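Local coordinates for penicillin-binding protein 2B (Streptococcus pneumoniae, PDB 2WAD), which is thought to form peptide cross-links between neighbouring glycan strands of cell-wall peptidoglycan as part of the elongasome, and binds penicillin, at residues 375-380 with 524-529; 502-507 with 518-523. All blocks are in the same frame, centred on the assembly; numbering follows the deposited sequence.

Interaction 1 of 2, residues 375-380 with 524-529; sequences LGTVTN and TPMQLA
Met526 reaches Thr377 through its backbone and Val378 through its side chain, two of the meetings that join the short helix 376-379 to the first turn of helix 525-536 in the transpeptidase domain. Met526 N donates to Thr377 O at 3.0 Å with an N-H...O angle of 154°.

Met526 CB lies 3.4 Å from the same Thr377 O. CG, set anti to the backbone N (chi1 -178°), runs beside Val378 CG1. The chain then bends at both chi2 and chi3, which folds CE back to Val378 CG1 at 4.0 Å, so one valine methyl is lined by CB, CG and CE together. Met526 and Val378 run alongside each other in the same direction. Beyond the pair, Met526 also packs on Val346 of strand 342-348 and on Ile493.

Pro525 packs its ring against the same carbonyl, with CD 3.3 Å from Thr377 O and also near Asn380 O; its ring touches Tyr344 and Val650 too, where helix 525-536 rests on the antiparallel sheet through strands 342-348 and 645-650. Thr524 CA makes a CA-H...O contact of 3.3 Å with Asn380 O. Thr524 is the N-cap, and with Gln527 it forms a capping box: Gln527 N donates to Thr524 OG1 at 3.1 Å, and Thr524 N returns a bond to Gln527 OE1 at 2.9 Å, in the carbonyl plane on a lone pair. Gln527 NE2 is itself held by Ser489 O and Thr500 O, which fixes the amide that completes the box.

The chemistry implies a helix start with its donors accounted for: Pro525 has no N-H to offer, Met526 N is taken by a carbonyl from the other segment, and Gln527 N by its own cap. Thr377 O, facing the positive end of the helix, is probably polarised by it.

Interaction 2 of 2, residues 502-507 with 518-523; sequences LVPKEY and GQFDNY. Unlike the reference sequence in segment 502-507: Leu502 (reference Phe).
Leu502 and Asn522 form a single antiparallel bridge, a hydrogen-bonded pair that draws together the two loops flanking helix 509-515 in the transpeptidase domain. Leu502 N gives its hydrogen to Asn522 O at 2.9 Å, and Asn522 N gives one back to Leu502 O at 3.0 Å. Beside the bridge their side chains touch only at the root, CB of Leu502 to CB of Asn522 at 3.9 Å. The Asn522 amide turns back on its own segment, where ND2 makes a weak bond to Phe520 O.

Further along, Phe520 sends its ring across to Pro504 and Tyr507. Its CG is anti to the backbone N (chi1 -172°), which extends the ring toward the other loop, and the far end does the touching: CZ is 3.5 Å from Pro504 CG, and CE2 is 3.9 Å from Tyr507 CB. Asn511, Thr514 and Asn515 of helix 509-515 also touch the Phe520 side chain, as does Arg479.

Asp521 takes a different course. With CG anti to the carbonyl carbon and beside the backbone N (chi1 -68°), its carboxylate reaches across to Val503 and Pro504, where OD2 lies 3.7 Å from Val503 CG1. Its charge is met by Arg479 of helix 471-484, whose NH2 forms a salt bridge with OD1 and also donates to Pro504 O, so one guanidinium nitrogen ties both loops to that helix. On the proline side, Asp521 OD1 rests 3.2 Å from Pro504 CD.

How the interactions relate
Interaction 2 is nested within the span of chain closed by interaction 1, and the two run into each other: Tyr523, last in 518-523, is followed at once by the N-cap Thr524. Their centres are 15 Å apart, yet they pack directly, with Leu528 CG 4.2 Å from Tyr523 CB. Interaction 1 is buried, whereas interaction 2 is at the surface. The side chain of Asn522 is about 5 Å from a bound zinc ion, that of Asn380 about 10 Å from one. Neither contact includes Ser386, the probable acyl-ester nucleophile, but Gly518 is backbone-bonded to Gly385, the residue just before Ser386, and Tyr523 to Phe382.

Interaction 1 of 2, residues 375-380 with 524-529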
# COMPACT_ATOMS: atom_id res chain seq x y z
N LEU A 375 -3.47 -6.30 -2.97
CA LEU A 375 -3.39 -4.85 -3.17
C LEU A 375 -4.65 -4.33 -3.85
O LEU A 375 -4.92 -3.13 -3.80
CB LEU A 375 -2.17 -4.45 -4.00
CG LEU A 375 -0.85 -4.77 -3.27
CD1 LEU A 375 0.33 -4.58 -4.20
CD2 LEU A 375 -0.69 -3.96 -1.97
N GLY A 376 -5.45 -5.22 -4.44
CA GLY A 376 -6.74 -4.81 -5.00
C GLY A 376 -7.63 -4.12 -3.99
O GLY A 376 -8.46 -3.27 -4.35
N THR A 377 -7.43 -4.44 -2.72
CA THR A 377 -8.25 -3.91 -1.65
C THR A 377 -8.07 -2.40 -1.51
O THR A 377 -8.99 -1.74 -1.05
CB THR A 377 -7.93 -4.57 -0.29
OG1 THR A 377 -6.52 -4.44 -0.01
CG2 THR A 377 -8.31 -6.06 -0.30
N VAL A 378 -6.91 -1.87 -1.87
CA VAL A 378 -6.61 -0.44 -1.77
C VAL A 378 -6.47 0.21 -3.15
O VAL A 378 -6.40 1.43 -3.24
CB VAL A 378 -5.35 -0.13 -0.94
CG1 VAL A 378 -5.53 -0.46 0.56
CG2 VAL A 378 -4.12 -0.85 -1.52
N THR A 379 -6.45 -0.57 -4.22
CA THR A 379 -6.19 0.03 -5.53
C THR A 379 -7.32 -0.03 -6.56
O THR A 379 -7.31 0.74 -7.51
CB THR A 379 -4.83 -0.41 -6.15
OG1 THR A 379 -4.94 -1.75 -6.62
CG2 THR A 379 -3.68 -0.39 -5.13
N ASN A 380 -8.29 -0.93 -6.40
CA ASN A 380 -9.35 -1.08 -7.39
C ASN A 380 -10.71 -0.68 -6.84
O ASN A 380 -10.93 -0.75 -5.64
CB ASN A 380 -9.41 -2.51 -7.90
CG ASN A 380 -8.15 -2.89 -8.67
OD1 ASN A 380 -7.87 -2.34 -9.73
ND2 ASN A 380 -7.40 -3.82 -8.13
N THR A 524 -13.22 1.51 -3.04
CA THR A 524 -12.33 0.36 -2.83
C THR A 524 -12.84 -0.51 -1.66
O THR A 524 -13.63 -0.08 -0.84
CB THR A 524 -10.93 0.80 -2.42
OG1 THR A 524 -10.99 1.36 -1.10
CG2 THR A 524 -10.34 1.84 -3.38
N PRO A 525 -12.37 -1.77 -1.58
CA PRO A 525 -12.80 -2.62 -0.48
C PRO A 525 -12.32 -2.08 0.88
O PRO A 525 -13.02 -2.26 1.87
CB PRO A 525 -12.19 -4.00 -0.83
CG PRO A 525 -12.04 -3.98 -2.34
CD PRO A 525 -11.77 -2.52 -2.71
N MET A 526 -11.16 -1.42 0.94
CA MET A 526 -10.68 -0.82 2.18
C MET A 526 -11.63 0.28 2.66
O MET A 526 -11.95 0.35 3.85
CB MET A 526 -9.22 -0.35 2.03
CG MET A 526 -8.58 0.24 3.28
SD MET A 526 -8.34 -1.01 4.58
CE MET A 526 -7.22 -2.12 3.74
N GLN A 527 -12.09 1.13 1.74
CA GLN A 527 -13.07 2.18 2.08
C GLN A 527 -14.37 1.57 2.64
O GLN A 527 -14.96 2.10 3.61
CB GLN A 527 -13.38 3.05 0.85
CG GLN A 527 -12.23 3.99 0.39
CD GLN A 527 -12.56 4.76 -0.87
OE1 GLN A 527 -12.90 4.17 -1.88
NE2 GLN A 527 -12.47 6.09 -0.83
N LEU A 528 -14.83 0.48 2.02
CA LEU A 528 -16.07 -0.17 2.47
C LEU A 528 -15.89 -0.86 3.83
O LEU A 528 -16.82 -0.87 4.62
CB LEU A 528 -16.64 -1.14 1.40
CG LEU A 528 -17.14 -0.40 0.15
CD1 LEU A 528 -17.17 -1.34 -1.08
CD2 LEU A 528 -18.53 0.10 0.42
N ALA A 529 -14.70 -1.40 4.12
CA ALA A 529 -14.43 -1.85 5.49
C ALA A 529 -14.40 -0.71 6.52
O ALA A 529 -14.88 -0.88 7.63
CB ALA A 529 -13.16 -2.68 5.59

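Interaction 2 of 2, residues 502-507 with 518-523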
# COMPACT_ATOMS: atom_id res chain seq x y z
N LEU A 502 -13.77 6.14 -7.63
CA LEU A 502 -14.10 6.80 -8.89
C LEU A 502 -15.32 7.66 -8.58
O LEU A 502 -16.40 7.10 -8.39
CB LEU A 502 -14.44 5.79 -10.00
CG LEU A 502 -14.32 6.23 -11.46
CD1 LEU A 502 -14.39 5.04 -12.42
CD2 LEU A 502 -15.39 7.24 -11.86
N VAL A 503 -15.13 8.98 -8.58
CA VAL A 503 -16.13 9.94 -8.10
C VAL A 503 -16.26 11.03 -9.17
O VAL A 503 -15.51 12.01 -9.17
CB VAL A 503 -15.67 10.60 -6.77
CG1 VAL A 503 -16.77 11.55 -6.22
CG2 VAL A 503 -15.26 9.53 -5.74
N PRO A 504 -17.22 10.85 -10.08
CA PRO A 504 -17.31 11.74 -11.23
C PRO A 504 -17.72 13.17 -10.87
O PRO A 504 -18.71 13.39 -10.16
CB PRO A 504 -18.33 11.04 -12.13
CG PRO A 504 -18.42 9.57 -11.61
CD PRO A 504 -18.15 9.71 -10.15
N LYS A 505 -16.89 14.11 -11.31
CA LYS A 505 -17.09 15.53 -11.03
C LYS A 505 -18.19 16.12 -11.91
O LYS A 505 -18.75 17.17 -11.60
CB LYS A 505 -15.78 16.30 -11.20
CG LYS A 505 -14.85 16.06 -10.05
CD LYS A 505 -13.53 16.78 -10.21
CE LYS A 505 -12.58 16.40 -9.08
NZ LYS A 505 -12.11 14.97 -9.17
N GLU A 506 -18.48 15.43 -13.00
CA GLU A 506 -19.58 15.79 -13.89
C GLU A 506 -20.69 14.77 -13.65
O GLU A 506 -20.42 13.56 -13.65
CB GLU A 506 -19.08 15.65 -15.34
CG GLU A 506 -20.09 16.03 -16.43
CD GLU A 506 -19.57 15.75 -17.84
OE1 GLU A 506 -18.68 14.88 -18.00
OE2 GLU A 506 -20.04 16.41 -18.81
N TYR A 507 -21.93 15.23 -13.48
CA TYR A 507 -23.04 14.32 -13.17
C TYR A 507 -24.37 15.03 -13.34
O TYR A 507 -24.41 16.26 -13.26
CB TYR A 507 -22.95 13.81 -11.72
CG TYR A 507 -22.83 14.96 -10.76
CD1 TYR A 507 -21.58 15.49 -10.41
CD2 TYR A 507 -23.97 15.57 -10.24
CE1 TYR A 507 -21.48 16.58 -9.56
CE2 TYR A 507 -23.88 16.66 -9.40
CZ TYR A 507 -22.63 17.17 -9.08
OH TYR A 507 -22.56 18.26 -8.24
N GLY A 518 -26.19 3.58 -3.98
CA GLY A 518 -24.91 2.95 -4.24
C GLY A 518 -24.72 2.43 -5.66
O GLY A 518 -24.04 1.42 -5.87
N GLN A 519 -25.30 3.13 -6.62
CA GLN A 519 -25.09 2.81 -8.03
C GLN A 519 -24.50 3.99 -8.78
O GLN A 519 -24.87 4.24 -9.91
CB GLN A 519 -26.39 2.35 -8.71
CG GLN A 519 -27.05 1.10 -8.12
CD GLN A 519 -26.25 -0.18 -8.36
OE1 GLN A 519 -26.14 -1.03 -7.47
NE2 GLN A 519 -25.72 -0.33 -9.56
N PHE A 520 -23.55 4.73 -8.21
CA PHE A 520 -22.88 5.76 -9.02
C PHE A 520 -21.41 5.80 -8.65
O PHE A 520 -20.59 5.20 -9.34
CB PHE A 520 -23.58 7.14 -8.97
CG PHE A 520 -23.03 8.15 -9.95
CD1 PHE A 520 -23.02 7.88 -11.31
CD2 PHE A 520 -22.48 9.34 -9.51
CE1 PHE A 520 -22.49 8.79 -12.22
CE2 PHE A 520 -21.95 10.26 -10.42
CZ PHE A 520 -21.94 9.97 -11.78
N ASP A 521 -21.04 6.43 -7.54
CA ASP A 521 -19.61 6.48 -7.21
C ASP A 521 -19.14 5.04 -6.91
O ASP A 521 -19.90 4.28 -6.30
CB ASP A 521 -19.39 7.36 -5.97
CG ASP A 521 -19.66 8.83 -6.24
OD1 ASP A 521 -19.78 9.20 -7.42
OD2 ASP A 521 -19.77 9.62 -5.28
N ASN A 522 -17.91 4.70 -7.33
CA ASN A 522 -17.21 3.44 -7.02
C ASN A 522 -16.18 3.60 -5.89
O ASN A 522 -15.44 4.59 -5.86
CB ASN A 522 -16.38 2.95 -8.24
CG ASN A 522 -17.24 2.44 -9.41
OD1 ASN A 522 -16.92 1.42 -10.03
ND2 ASN A 522 -18.30 3.16 -9.74
N TYR A 523 -16.09 2.61 -5.00
CA TYR A 523 -15.23 2.65 -3.83
C TYR A 523 -14.33 1.41 -3.77
O TYR A 523 -14.65 0.38 -4.39
CB TYR A 523 -16.11 2.69 -2.58
CG TYR A 523 -17.12 3.82 -2.53
CD1 TYR A 523 -16.76 5.15 -2.82
CD2 TYR A 523 -18.44 3.57 -2.22
CE1 TYR A 523 -17.68 6.19 -2.77
CE2 TYR A 523 -19.37 4.58 -2.19
CZ TYR A 523 -18.99 5.89 -2.43
OH TYR A 523 -19.96 6.86 -2.37